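Side-chain contacts in predicted ATPase of the ABC class (Vibrio vulnificus, PDB 5D6A), which binds the ATP analogue AMP-PNP and probably hydrolyses ATP, as a predicted ATPase of the ABC class: residues Val131-Glu135 against Glu136-Leu140; Ala155-Ala158 against Ile159-Thr163. One frame throughout, in Å; residues are numbered along the deposited sequence.

Contact 1. Residues Val131-Glu135 against Glu136-Leu140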
ATOM      1  N   VAL A 131      26.863   9.305  -5.406  1.00 37.38           N
ATOM      2  CA  VAL A 131      27.978   9.942  -6.103  1.00 36.88           C
ATOM      3  C   VAL A 131      27.855  11.459  -5.919  1.00 37.68           C
ATOM      4  O   VAL A 131      26.883  12.068  -6.369  1.00 36.85           O
ATOM      5  CB  VAL A 131      28.007   9.600  -7.604  1.00 36.05           C
ATOM      6  CG1 VAL A 131      29.151  10.333  -8.297  1.00 36.95           C
ATOM      7  CG2 VAL A 131      28.143   8.100  -7.806  1.00 35.98           C
ATOM      8  N   LEU A 132      28.842  12.058  -5.259  1.00 38.68           N
ATOM      9  CA  LEU A 132      28.841  13.493  -4.988  1.00 40.12           C
ATOM     10  C   LEU A 132      30.069  14.203  -5.542  1.00 42.23           C
ATOM     11  O   LEU A 132      31.160  13.633  -5.566  1.00 42.22           O
ATOM     12  CB  LEU A 132      28.816  13.720  -3.475  1.00 40.91           C
ATOM     13  CG  LEU A 132      27.591  13.228  -2.711  1.00 40.26           C
ATOM     14  CD1 LEU A 132      27.837  13.306  -1.212  1.00 41.28           C
ATOM     15  CD2 LEU A 132      26.361  14.030  -3.109  1.00 40.07           C
ATOM     16  N   PHE A 133      29.880  15.447  -5.992  1.00 44.75           N
ATOM     17  CA  PHE A 133      30.993  16.278  -6.460  1.00 47.34           C
ATOM     18  C   PHE A 133      31.251  17.385  -5.454  1.00 50.24           C
ATOM     19  O   PHE A 133      30.335  17.870  -4.795  1.00 51.33           O
ATOM     20  CB  PHE A 133      30.748  16.945  -7.827  1.00 46.81           C
ATOM     21  CG  PHE A 133      30.658  15.996  -8.993  1.00 45.10           C
ATOM     22  CD1 PHE A 133      31.409  14.832  -9.042  1.00 44.55           C
ATOM     23  CD2 PHE A 133      29.909  16.344 -10.107  1.00 45.06           C
ATOM     24  CE1 PHE A 133      31.337  13.989 -10.139  1.00 43.95           C
ATOM     25  CE2 PHE A 133      29.846  15.511 -11.213  1.00 44.20           C
ATOM     26  CZ  PHE A 133      30.557  14.331 -11.227  1.00 43.15           C
ATOM     27  N   THR A 134      32.515  17.779  -5.353  1.00 55.25           N
ATOM     28  CA  THR A 134      32.941  18.863  -4.478  1.00 59.44           C
ATOM     29  C   THR A 134      34.006  19.623  -5.253  1.00 63.61           C
ATOM     30  O   THR A 134      34.232  19.346  -6.429  1.00 63.34           O
ATOM     31  CB  THR A 134      33.535  18.340  -3.155  1.00 59.52           C
ATOM     32  OG1 THR A 134      34.752  17.630  -3.415  1.00 60.07           O
ATOM     33  CG2 THR A 134      32.551  17.420  -2.447  1.00 57.56           C
ATOM     34  N   GLU A 135      34.657  20.581  -4.609  1.00 70.28           N
ATOM     35  CA  GLU A 135      35.729  21.319  -5.266  1.00 75.83           C
ATOM     36  C   GLU A 135      36.993  20.458  -5.281  1.00 73.74           C
ATOM     37  O   GLU A 135      37.799  20.546  -6.208  1.00 73.48           O
ATOM     38  CB  GLU A 135      35.992  22.653  -4.560  1.00 84.08           C
ATOM     39  CG  GLU A 135      34.815  23.623  -4.599  1.00 88.90           C
ATOM     40  CD  GLU A 135      34.447  24.064  -6.008  1.00 92.94           C
ATOM     41  OE1 GLU A 135      33.270  24.432  -6.225  1.00 95.49           O
ATOM     42  OE2 GLU A 135      35.325  24.035  -6.900  1.00 95.00           O
ATOM     43  N   GLU A 136      37.140  19.609  -4.262  1.00 71.20           N
ATOM     44  CA  GLU A 136      38.311  18.745  -4.139  1.00 69.95           C
ATOM     45  C   GLU A 136      38.253  17.558  -5.097  1.00 64.92           C
ATOM     46  O   GLU A 136      39.240  17.251  -5.763  1.00 65.76           O
ATOM     47  CB  GLU A 136      38.469  18.220  -2.702  1.00 71.38           C
ATOM     48  CG  GLU A 136      38.629  19.281  -1.620  1.00 75.24           C
ATOM     49  CD  GLU A 136      37.352  20.048  -1.321  1.00 75.90           C
ATOM     50  OE1 GLU A 136      36.272  19.648  -1.809  1.00 72.95           O
ATOM     51  OE2 GLU A 136      37.428  21.053  -0.581  1.00 80.88           O
ATOM     52  N   GLY A 137      37.107  16.887  -5.165  1.00 59.21           N
ATOM     53  CA  GLY A 137      36.984  15.727  -6.041  1.00 55.05           C
ATOM     54  C   GLY A 137      35.649  15.009  -6.029  1.00 50.39           C
ATOM     55  O   GLY A 137      34.639  15.527  -5.546  1.00 48.72           O
ATOM     56  N   ILE A 138      35.664  13.798  -6.574  1.00 47.50           N
ATOM     57  CA  ILE A 138      34.478  12.962  -6.670  1.00 44.50           C
ATOM     58  C   ILE A 138      34.406  12.019  -5.472  1.00 43.98           C
ATOM     59  O   ILE A 138      35.411  11.416  -5.089  1.00 44.89           O
ATOM     60  CB  ILE A 138      34.514  12.121  -7.963  1.00 42.96           C
ATOM     61  CG1 ILE A 138      34.735  13.029  -9.178  1.00 44.05           C
ATOM     62  CG2 ILE A 138      33.235  11.310  -8.112  1.00 40.69           C
ATOM     63  CD1 ILE A 138      34.844  12.293 -10.494  1.00 43.70           C
ATOM     64  N   GLU A 139      33.220  11.897  -4.880  1.00 42.17           N
ATOM     65  CA  GLU A 139      33.026  11.003  -3.742  1.00 41.98           C
ATOM     66  C   GLU A 139      31.991   9.933  -4.070  1.00 39.88           C
ATOM     67  O   GLU A 139      30.912  10.235  -4.581  1.00 38.71           O
ATOM     68  CB  GLU A 139      32.604  11.775  -2.487  1.00 42.81           C
ATOM     69  CG  GLU A 139      32.364  10.877  -1.278  1.00 43.24           C
ATOM     70  CD  GLU A 139      32.020  11.639  -0.012  1.00 45.53           C
ATOM     71  OE1 GLU A 139      32.167  12.881   0.014  1.00 48.28           O
ATOM     72  OE2 GLU A 139      31.607  10.986   0.969  1.00 45.37           O
ATOM     73  N   LEU A 140      32.338   8.683  -3.772  1.00 39.45           N
ATOM     74  CA  LEU A 140      31.458   7.548  -3.996  1.00 38.32           C
ATOM     75  C   LEU A 140      31.032   6.983  -2.659  1.00 38.32           C
ATOM     76  O   LEU A 140      31.846   6.873  -1.739  1.00 39.14           O
ATOM     77  CB  LEU A 140      32.177   6.450  -4.774  1.00 38.68           C
ATOM     78  CG  LEU A 140      32.786   6.832  -6.117  1.00 39.19           C
ATOM     79  CD1 LEU A 140      33.480   5.616  -6.709  1.00 39.44           C
ATOM     80  CD2 LEU A 140      31.734   7.382  -7.069  1.00 38.15           C
TER
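V131, L132 and F133 pair with L140, E139 and I138 across a tight antiparallel beta hairpin, whose two strands form part of a larger antiparallel sheet in the N-terminal region. L132 and E139 are the hydrogen-bonded pair: L132 N reaches E139 O at 2.8 Å, and E139 N returns the bond to L132 O at 2.8 Å, both nearly straight. The flanking pairs, V131 with L140 and F133 with I138, are non-hydrogen-bonded and put their side chains on the sheet face away from L132 and E139. There V131 CG2 lies 3.7 Å from L140 CD2, the branched side chains running side by side. The ring of F133 comes alongside I138, with F133 CE1 3.7 Å from I138 CG1 and I138 CG2 near the plane of the ring at its edge. At the turn, a chi1 of 66° brings T134 OG1 to 3.0 Å from both G137 O and E136 OE1; the short hydroxyl can approach both oxygens, and which takes its proton is not settled. G137 has a nearly fully extended backbone (phi 179°, psi -165°), readily open to a residue without a side chain. On the other face E139, with an extended chain, carries its carboxylate to salt bridges with R74 and R141. Helix 92-109 packs on V131, L132 and F133, while strand 71-78 borders strand 137-144, with W79 just beyond it meeting the F133 ring.

Contact 2. Residues Ala155-Ala158 against Ile159-Thr163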
ATOM      1  N   ALA A 155      38.927 -13.804   5.728  1.00 76.04           N
ATOM      2  CA  ALA A 155      39.805 -12.690   5.388  1.00 74.99           C
ATOM      3  C   ALA A 155      40.234 -12.713   3.930  1.00 74.50           C
ATOM      4  O   ALA A 155      40.200 -11.687   3.258  1.00 74.46           O
ATOM      5  CB  ALA A 155      41.029 -12.682   6.292  1.00 76.83           C
ATOM      6  N   LYS A 156      40.631 -13.883   3.438  1.00 76.37           N
ATOM      7  CA  LYS A 156      41.085 -14.009   2.052  1.00 75.55           C
ATOM      8  C   LYS A 156      40.034 -13.523   1.056  1.00 72.64           C
ATOM      9  O   LYS A 156      40.371 -12.900   0.049  1.00 71.96           O
ATOM     10  CB  LYS A 156      41.488 -15.451   1.733  1.00 78.07           C
ATOM     11  CG  LYS A 156      42.091 -15.613   0.347  1.00 78.87           C
ATOM     12  CD  LYS A 156      42.651 -17.004   0.123  1.00 81.80           C
ATOM     13  CE  LYS A 156      43.340 -17.092  -1.227  1.00 82.45           C
ATOM     14  NZ  LYS A 156      43.951 -18.426  -1.460  1.00 85.38           N
ATOM     15  N   LYS A 157      38.764 -13.803   1.342  1.00 71.56           N
ATOM     16  CA  LYS A 157      37.680 -13.379   0.465  1.00 68.78           C
ATOM     17  C   LYS A 157      37.538 -11.863   0.623  1.00 66.21           C
ATOM     18  O   LYS A 157      37.462 -11.130  -0.362  1.00 64.95           O
ATOM     19  CB  LYS A 157      36.367 -14.076   0.842  1.00 69.38           C
ATOM     20  CG  LYS A 157      35.430 -14.354  -0.329  1.00 69.64           C
ATOM     21  CD  LYS A 157      35.201 -13.159  -1.237  1.00 68.54           C
ATOM     22  CE  LYS A 157      34.282 -13.525  -2.393  1.00 68.96           C
ATOM     23  NZ  LYS A 157      34.114 -12.401  -3.356  1.00 68.08           N
ATOM     24  N   ALA A 158      37.522 -11.406   1.875  1.00 65.16           N
ATOM     25  CA  ALA A 158      37.409  -9.979   2.191  1.00 62.90           C
ATOM     26  C   ALA A 158      38.510  -9.170   1.506  1.00 61.63           C
ATOM     27  O   ALA A 158      38.260  -8.075   1.001  1.00 59.53           O
ATOM     28  CB  ALA A 158      37.453  -9.765   3.696  1.00 63.86           C
ATOM     29  N   ILE A 159      39.725  -9.717   1.502  1.00 62.36           N
ATOM     30  CA  ILE A 159      40.868  -9.079   0.850  1.00 62.24           C
ATOM     31  C   ILE A 159      40.588  -8.953  -0.646  1.00 60.92           C
ATOM     32  O   ILE A 159      40.756  -7.882  -1.231  1.00 60.46           O
ATOM     33  CB  ILE A 159      42.170  -9.890   1.065  1.00 64.67           C
ATOM     34  CG1 ILE A 159      42.607  -9.832   2.532  1.00 65.81           C
ATOM     35  CG2 ILE A 159      43.307  -9.341   0.212  1.00 65.15           C
ATOM     36  CD1 ILE A 159      43.781 -10.731   2.858  1.00 67.89           C
ATOM     37  N   ASN A 160      40.146 -10.053  -1.250  1.00 60.64           N
ATOM     38  CA  ASN A 160      39.835 -10.086  -2.679  1.00 59.74           C
ATOM     39  C   ASN A 160      38.810  -9.015  -3.069  1.00 57.18           C
ATOM     40  O   ASN A 160      38.944  -8.360  -4.100  1.00 55.58           O
ATOM     41  CB  ASN A 160      39.306 -11.475  -3.063  1.00 60.60           C
ATOM     42  CG  ASN A 160      39.082 -11.626  -4.556  1.00 60.31           C
ATOM     43  OD1 ASN A 160      39.806 -11.046  -5.366  1.00 60.76           O
ATOM     44  ND2 ASN A 160      38.090 -12.429  -4.929  1.00 60.24           N
ATOM     45  N   ILE A 161      37.794  -8.842  -2.232  1.00 56.66           N
ATOM     46  CA  ILE A 161      36.740  -7.861  -2.482  1.00 54.89           C
ATOM     47  C   ILE A 161      37.214  -6.420  -2.301  1.00 53.46           C
ATOM     48  O   ILE A 161      37.070  -5.588  -3.198  1.00 52.40           O
ATOM     49  CB  ILE A 161      35.541  -8.065  -1.522  1.00 54.80           C
ATOM     50  CG1 ILE A 161      34.947  -9.471  -1.685  1.00 55.90           C
ATOM     51  CG2 ILE A 161      34.474  -7.001  -1.769  1.00 53.30           C
ATOM     52  CD1 ILE A 161      33.806  -9.773  -0.734  1.00 55.99           C
ATOM     53  N   ILE A 162      37.784  -6.143  -1.134  1.00 53.48           N
ATOM     54  CA  ILE A 162      38.197  -4.788  -0.763  1.00 53.02           C
ATOM     55  C   ILE A 162      39.508  -4.282  -1.366  1.00 52.71           C
ATOM     56  O   ILE A 162      39.606  -3.102  -1.708  1.00 50.80           O
ATOM     57  CB  ILE A 162      38.311  -4.675   0.776  1.00 54.24           C
ATOM     58  CG1 ILE A 162      36.989  -5.083   1.439  1.00 54.20           C
ATOM     59  CG2 ILE A 162      38.705  -3.260   1.186  1.00 54.45           C
ATOM     60  CD1 ILE A 162      37.053  -5.161   2.950  1.00 55.58           C
ATOM     61  N   THR A 163      40.507  -5.157  -1.491  1.00 53.85           N
ATOM     62  CA  THR A 163      41.830  -4.745  -1.981  1.00 55.12           C
ATOM     63  C   THR A 163      42.146  -5.089  -3.434  1.00 55.17           C
ATOM     64  O   THR A 163      43.135  -4.599  -3.976  1.00 55.96           O
ATOM     65  CB  THR A 163      42.952  -5.357  -1.120  1.00 57.06           C
ATOM     66  OG1 THR A 163      43.028  -6.767  -1.354  1.00 57.88           O
ATOM     67  CG2 THR A 163      42.704  -5.085   0.359  1.00 57.29           C
TER
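K157 and I161, one helical turn apart, supply the main side-chain contact within the first turns of helix 155-172. The lysine chain bends at chi2 (-49°) and runs forward across the isoleucine at a slant, so that K157 CD lies 3.7 Å from I161 CD1 and K157 NZ 3.5 Å from I161 CG1. Lysine suits this place because its methylenes can lie on an apolar neighbour while the ammonium group travels on to a salt bridge with E113. I161 projects its CG1 branch back along the helix, CG1 being anti to the carbonyl carbon (chi1 -59°), which also brings it close to K157 O. I159 and I162 have the same chi1 arrangement, and each rests CG1 near the carbonyl oxygen of the preceding turn, A155 O and A158 O respectively. A158, with only a methyl group, fits against L32 of helix 23-33 and Y43, where A158 is buried. The backbone bonds I159 N to A155 O (2.7 Å) and I162 N to A158 O (2.9 Å) follow the alpha-helical i to i+4 pattern, although the helix has a wider pi-type turn at 160-163. T163 OG1 and T163 N both donate to I159 O, the hydroxyl from above the carbonyl plane, while the threonine side chain also touches I29. I161 lies on the loop residues E113 and A115, and K156 is exposed to solvent. These are the first turns of an amphipathic helix, with the apolar side chains of A158 and I159 packed on helix 23-33.

Overall arrangement
Contacts 1 and 2 follow one another along the chain within the N-terminal part of the protein, with centres 26 Å apart and nearest atoms about 12 Å apart, so they do not touch. One is a hairpin in the antiparallel sheet, the other the first turns of a helix packed on helix 23-33. Both lie on the same side of the chain's centre, their centres about 23 Å (contact 1) and about 37 Å (contact 2) from the centre of the chain. The AMP-PNP pocket is formed by residues between 217 and 428, later in the sequence, so neither contact contributes a residue to the nucleotide site.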